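Local coordinates for fucolectin-related protein (PDB 2WMF) that probably hydrolyses glycosidic bonds in host blood-group antigen carbohydrates, acting through the catalytic module of a family 98 glycoside hydrolase from Streptococcus pneumoniae, at residues 262-265 / 266-269; 268-271 / 272-276. All blocks are in the same frame, centred on the assembly; numbering follows the deposited sequence.

Contact 1. Residues 262-265 / 266-269; sequences RDMR and SYAS
Ser266 N donates to the carbonyl of Asp263 (N to O 2.8 Å), and the same i to i+3 spacing recurs in Tyr267 N to Met264 O and Ala268 N to Arg265 O. The Arg265 carbonyl takes a second donor, the Ser269 hydroxyl (OG to O 2.8 Å), and the two reach it from opposite faces of its plane. Ser269 OG in turn accepts from Trp492 NE1. The Asp263 carboxylate is engaged on both oxygens by Arg265: OD1 receives the backbone N on its anti lone pair and NE on its syn lone pair (3.0 Å), while OD2 receives NH2 at 2.8 Å. This side-on grip fixes the rotation of the guanidinium group, leaving NH1 to meet the carbonyls of Met491 and Leu494. Ser266 OG, beside its own backbone N (chi1 -57°), accepts only weakly from Asp263 N; its stronger partner is Tyr252 O. With Tyr267 CG set between its backbone N and carbonyl carbon (chi1 67°), Met264 O lies over the middle of the ring, 3.2 Å above its plane. Alongside, Met264 CB packs 3.7 Å from Tyr267 CE2, while Met264 SD makes an oblique Met-aromatic contact 5.4 Å from the Tyr267 ring centroid; Tyr267 OH is bonded to Glu508. Consecutive i to i+3 bonds, opened by the Asp263 Asx turn, form tight turns within the loop joining helices 245-249 and 272-283.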
ATOM      1  N   ARG A 262       0.158   8.279  23.391  1.00 10.63           N
ATOM      2  CA  ARG A 262      -0.664   7.948  22.196  1.00 10.22           C
ATOM      3  C   ARG A 262      -2.158   7.929  22.515  1.00  9.78           C
ATOM      4  O   ARG A 262      -2.590   7.708  23.662  1.00 10.70           O
ATOM      5  CB  ARG A 262      -0.259   6.614  21.602  1.00  9.50           C
ATOM      6  CG  ARG A 262      -0.663   5.422  22.486  1.00  9.48           C
ATOM      7  CD  ARG A 262      -0.144   4.132  21.953  1.00 10.29           C
ATOM      8  NE  ARG A 262      -0.402   3.033  22.889  1.00 11.71           N
ATOM      9  CZ  ARG A 262      -0.209   1.745  22.614  1.00 13.14           C
ATOM     10  NH1 ARG A 262       0.221   1.365  21.431  1.00 12.61           N
ATOM     11  NH2 ARG A 262      -0.460   0.813  23.519  1.00 15.83           N
ATOM     12  N   ASP A 263      -2.953   8.136  21.481  1.00  9.66           N
ATOM     13  CA  ASP A 263      -4.383   7.864  21.532  1.00  9.41           C
ATOM     14  C   ASP A 263      -4.921   7.706  20.103  1.00 10.07           C
ATOM     15  O   ASP A 263      -4.103   7.545  19.170  1.00  9.02           O
ATOM     16  CB  ASP A 263      -5.188   8.850  22.443  1.00 10.48           C
ATOM     17  CG  ASP A 263      -5.158  10.301  21.999  1.00 11.10           C
ATOM     18  OD1 ASP A 263      -5.184  10.591  20.774  1.00  9.91           O
ATOM     19  OD2 ASP A 263      -5.119  11.179  22.916  1.00 11.13           O
ATOM     20  N   MET A 264      -6.244   7.674  19.919  1.00  9.61           N
ATOM     21  CA  MET A 264      -6.798   7.466  18.567  1.00  9.49           C
ATOM     22  C   MET A 264      -6.296   8.523  17.592  1.00  8.64           C
ATOM     23  O   MET A 264      -6.216   8.259  16.393  1.00  8.93           O
ATOM     24  CB  MET A 264      -8.337   7.430  18.546  1.00  9.04           C
ATOM     25  CG  MET A 264      -8.919   6.191  19.165  1.00 10.22           C
ATOM     26  SD  MET A 264     -10.699   6.069  18.989  1.00 13.23           S
ATOM     27  CE  MET A 264     -11.165   7.248  20.275  1.00 13.03           C
ATOM     28  N   ARG A 265      -5.934   9.708  18.083  1.00  8.31           N
ATOM     29  CA  ARG A 265      -5.411  10.727  17.186  1.00  8.69           C
ATOM     30  C   ARG A 265      -4.138  10.237  16.439  1.00  8.25           C
ATOM     31  O   ARG A 265      -3.793  10.742  15.364  1.00  8.34           O
ATOM     32  CB  ARG A 265      -5.189  12.008  17.964  1.00  8.55           C
ATOM     33  CG  ARG A 265      -6.466  12.644  18.384  1.00  8.96           C
ATOM     34  CD  ARG A 265      -6.260  13.883  19.217  1.00 10.04           C
ATOM     35  NE  ARG A 265      -5.821  13.538  20.566  1.00  9.73           N
ATOM     36  CZ  ARG A 265      -5.831  14.388  21.602  1.00  9.38           C
ATOM     37  NH1 ARG A 265      -6.170  15.648  21.423  1.00 10.98           N
ATOM     38  NH2 ARG A 265      -5.469  13.967  22.806  1.00 11.26           N
ATOM     39  N   SER A 266      -3.434   9.273  17.023  1.00  8.89           N
ATOM     40  CA  SER A 266      -2.270   8.664  16.380  1.00  8.58           C
ATOM     41  C   SER A 266      -2.610   8.035  15.035  1.00  8.62           C
ATOM     42  O   SER A 266      -1.804   8.094  14.088  1.00  9.11           O
ATOM     43  CB  SER A 266      -1.578   7.659  17.327  1.00  8.20           C
ATOM     44  OG  SER A 266      -1.172   8.265  18.560  1.00  7.64           O
ATOM     45  N   TYR A 267      -3.795   7.435  14.898  1.00  8.53           N
ATOM     46  CA  TYR A 267      -4.101   6.832  13.590  1.00  8.69           C
ATOM     47  C   TYR A 267      -4.441   7.877  12.526  1.00  8.05           C
ATOM     48  O   TYR A 267      -4.564   7.553  11.329  1.00  9.39           O
ATOM     49  CB  TYR A 267      -5.163   5.736  13.674  1.00  9.20           C
ATOM     50  CG  TYR A 267      -6.585   6.098  14.048  1.00  9.49           C
ATOM     51  CD1 TYR A 267      -7.302   7.091  13.373  1.00  9.66           C
ATOM     52  CD2 TYR A 267      -7.289   5.316  14.998  1.00 10.29           C
ATOM     53  CE1 TYR A 267      -8.649   7.361  13.706  1.00  9.87           C
ATOM     54  CE2 TYR A 267      -8.638   5.574  15.317  1.00  9.89           C
ATOM     55  CZ  TYR A 267      -9.317   6.591  14.686  1.00  8.95           C
ATOM     56  OH  TYR A 267     -10.662   6.794  14.978  1.00 10.54           O
ATOM     57  N   ALA A 268      -4.581   9.144  12.959  1.00  7.66           N
ATOM     58  CA  ALA A 268      -4.805  10.273  12.063  1.00  7.89           C
ATOM     59  C   ALA A 268      -3.553  11.148  11.909  1.00  6.66           C
ATOM     60  O   ALA A 268      -3.629  12.297  11.446  1.00  7.40           O
ATOM     61  CB  ALA A 268      -6.057  11.104  12.546  1.00  8.12           C
ATOM     62  N   SER A 269      -2.390  10.557  12.233  1.00  7.91           N
ATOM     63  CA  SER A 269      -1.146  11.282  12.267  1.00  7.70           C
ATOM     64  C   SER A 269      -0.005  10.769  11.359  1.00  8.45           C
ATOM     65  O   SER A 269       1.031  11.407  11.244  1.00  9.22           O
ATOM     66  CB  SER A 269      -0.661  11.432  13.712  1.00  7.75           C
ATOM     67  OG  SER A 269      -1.596  12.184  14.491  1.00  7.86           O
TER

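Contact 2. Residues 268-271 / 272-276; sequences ASEP and ESMIA
Pro271 O accepts from Ile275 N (N to O 3.2 Å), the C=O pointing almost straight at the donor, in the first i to i+4 bond of helix 272-283. Met274 N also approaches the same oxygen, at 2.9 Å, but its N-H is poorly aimed (124°) and the bond is weak. Pro271 thus occupies the N-cap position. In the first turn, the bend at chi2 (88°) brings the Glu272 carboxylate back beside Pro271, where OE1 forms a salt bridge with Lys488 NZ and OE2 meets Tyr519 OH and Thr486 OG1. Ser273 OG is held by the carbonyl of His465. Glu270 is extended, with CG anti to the backbone N (chi1 178°), which carries its carboxylate across the Met274 side chain at about a right angle. Glu270 OE2 rests on Met274 CG at 3.4 Å, with Met274 SD (3.9 Å) and CE also close to it. Pro271 and Met274 lie side by side and point the same way, the proline CB 4.0 Å from the methionine CB, and Trp247 of helix 245-249 touches both. Ile275 CG1 packs near Pro271 O at 3.8 Å, and its side chain continues onto Ala308 and Ile313 of helix 307-322. The Glu270 carboxylate is therefore buried against thioether and methylene groups; its OE2 comes close to Glu278 OE2, and Lys246 offers OE1 a long, weak ion pair as counter-charge. Glu272, beside Lys488, is likely to remain ionised.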
ATOM      1  N   ALA A 268      -4.581   9.144  12.959  1.00  7.66           N
ATOM      2  CA  ALA A 268      -4.805  10.273  12.063  1.00  7.89           C
ATOM      3  C   ALA A 268      -3.553  11.148  11.909  1.00  6.66           C
ATOM      4  O   ALA A 268      -3.629  12.297  11.446  1.00  7.40           O
ATOM      5  CB  ALA A 268      -6.057  11.104  12.546  1.00  8.12           C
ATOM      6  N   SER A 269      -2.390  10.557  12.233  1.00  7.91           N
ATOM      7  CA  SER A 269      -1.146  11.282  12.267  1.00  7.70           C
ATOM      8  C   SER A 269      -0.005  10.769  11.359  1.00  8.45           C
ATOM      9  O   SER A 269       1.031  11.407  11.244  1.00  9.22           O
ATOM     10  CB  SER A 269      -0.661  11.432  13.712  1.00  7.75           C
ATOM     11  OG  SER A 269      -1.596  12.184  14.491  1.00  7.86           O
ATOM     12  N   GLU A 270      -0.193   9.636  10.688  1.00  7.28           N
ATOM     13  CA  GLU A 270       0.810   9.207   9.691  1.00  7.71           C
ATOM     14  C   GLU A 270       0.761  10.222   8.526  1.00  7.09           C
ATOM     15  O   GLU A 270      -0.330  10.452   7.965  1.00  7.42           O
ATOM     16  CB  GLU A 270       0.512   7.813   9.160  1.00  7.46           C
ATOM     17  CG  GLU A 270       1.525   7.406   8.089  1.00  7.39           C
ATOM     18  CD  GLU A 270       1.497   5.973   7.606  1.00  7.88           C
ATOM     19  OE1 GLU A 270       0.938   5.106   8.287  1.00  8.18           O
ATOM     20  OE2 GLU A 270       2.115   5.745   6.501  1.00  9.28           O
ATOM     21  N   PRO A 271       1.898  10.832   8.168  1.00  7.78           N
ATOM     22  CA  PRO A 271       1.870  11.829   7.084  1.00  7.91           C
ATOM     23  C   PRO A 271       1.168  11.304   5.817  1.00  8.27           C
ATOM     24  O   PRO A 271       1.357  10.152   5.396  1.00  7.22           O
ATOM     25  CB  PRO A 271       3.338  12.128   6.849  1.00  8.85           C
ATOM     26  CG  PRO A 271       3.948  11.906   8.173  1.00  8.48           C
ATOM     27  CD  PRO A 271       3.250  10.713   8.747  1.00  7.91           C
ATOM     28  N   GLU A 272       0.345  12.170   5.242  1.00  8.78           N
ATOM     29  CA  GLU A 272      -0.442  11.825   4.027  1.00  8.50           C
ATOM     30  C   GLU A 272       0.434  11.287   2.899  1.00  8.21           C
ATOM     31  O   GLU A 272       0.138  10.251   2.296  1.00  8.35           O
ATOM     32  CB  GLU A 272      -1.248  13.038   3.543  1.00  8.51           C
ATOM     33  CG  GLU A 272      -2.398  13.441   4.499  1.00  9.04           C
ATOM     34  CD  GLU A 272      -2.078  14.398   5.613  1.00  8.13           C
ATOM     35  OE1 GLU A 272      -0.876  14.545   6.016  1.00  7.18           O
ATOM     36  OE2 GLU A 272      -3.073  15.031   6.094  1.00  9.25           O
ATOM     37  N   SER A 273       1.511  11.984   2.609  1.00  7.42           N
ATOM     38  CA  SER A 273       2.413  11.538   1.530  1.00  7.34           C
ATOM     39  C   SER A 273       3.108  10.224   1.885  1.00  7.71           C
ATOM     40  O   SER A 273       3.504   9.449   1.003  1.00  8.37           O
ATOM     41  CB  SER A 273       3.457  12.597   1.238  1.00  8.32           C
ATOM     42  OG  SER A 273       4.126  12.908   2.433  1.00  9.11           O
ATOM     43  N   MET A 274       3.253   9.943   3.176  1.00  7.50           N
ATOM     44  CA  MET A 274       3.870   8.676   3.561  1.00  7.06           C
ATOM     45  C   MET A 274       2.944   7.471   3.264  1.00  6.12           C
ATOM     46  O   MET A 274       3.428   6.364   2.985  1.00  7.20           O
ATOM     47  CB  MET A 274       4.303   8.667   5.027  1.00  6.62           C
ATOM     48  CG  MET A 274       4.961   7.362   5.502  1.00  8.80           C
ATOM     49  SD  MET A 274       5.534   7.544   7.231  1.00 10.32           S
ATOM     50  CE  MET A 274       5.736   5.806   7.636  1.00 10.97           C
ATOM     51  N   ILE A 275       1.638   7.683   3.351  1.00  6.40           N
ATOM     52  CA  ILE A 275       0.663   6.669   2.911  1.00  7.15           C
ATOM     53  C   ILE A 275       0.950   6.294   1.414  1.00  6.43           C
ATOM     54  O   ILE A 275       1.041   5.107   1.026  1.00  8.68           O
ATOM     55  CB  ILE A 275      -0.771   7.144   3.048  1.00  6.59           C
ATOM     56  CG1 ILE A 275      -1.140   7.403   4.513  1.00  7.94           C
ATOM     57  CG2 ILE A 275      -1.756   6.085   2.519  1.00  7.66           C
ATOM     58  CD1 ILE A 275      -2.393   8.256   4.654  1.00 10.00           C
ATOM     59  N   ALA A 276       1.132   7.343   0.605  1.00  6.97           N
ATOM     60  CA  ALA A 276       1.527   7.172  -0.810  1.00  6.85           C
ATOM     61  C   ALA A 276       2.870   6.465  -0.998  1.00  6.54           C
ATOM     62  O   ALA A 276       3.033   5.641  -1.935  1.00  7.47           O
ATOM     63  CB  ALA A 276       1.483   8.496  -1.553  1.00  6.94           C
TER

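How the contacts relate
From the N-terminal side, the chain leaves helix 245-249 and enters contact 1, where residues 262-269 close short local turns. Contact 2 begins where contact 1 ends, sharing Ala268 and Ser269, and carries the chain through 270-271 into helix 272-283. The two are consecutive, neither nesting nor crossing, with centres about 12 Å apart. Helix 245-249 borders both: Trp248 meets contact 1 and Trp247 reaches residues of each. Both belong to the connection that follows strand 237-243 and leads to strand 289-293, the seventh and eighth of the eight-stranded parallel barrel. Contact 1 abuts helices 489-493 and 506-517, whereas contact 2 touches helix 307-322 and the loop residues Tyr484 and His465.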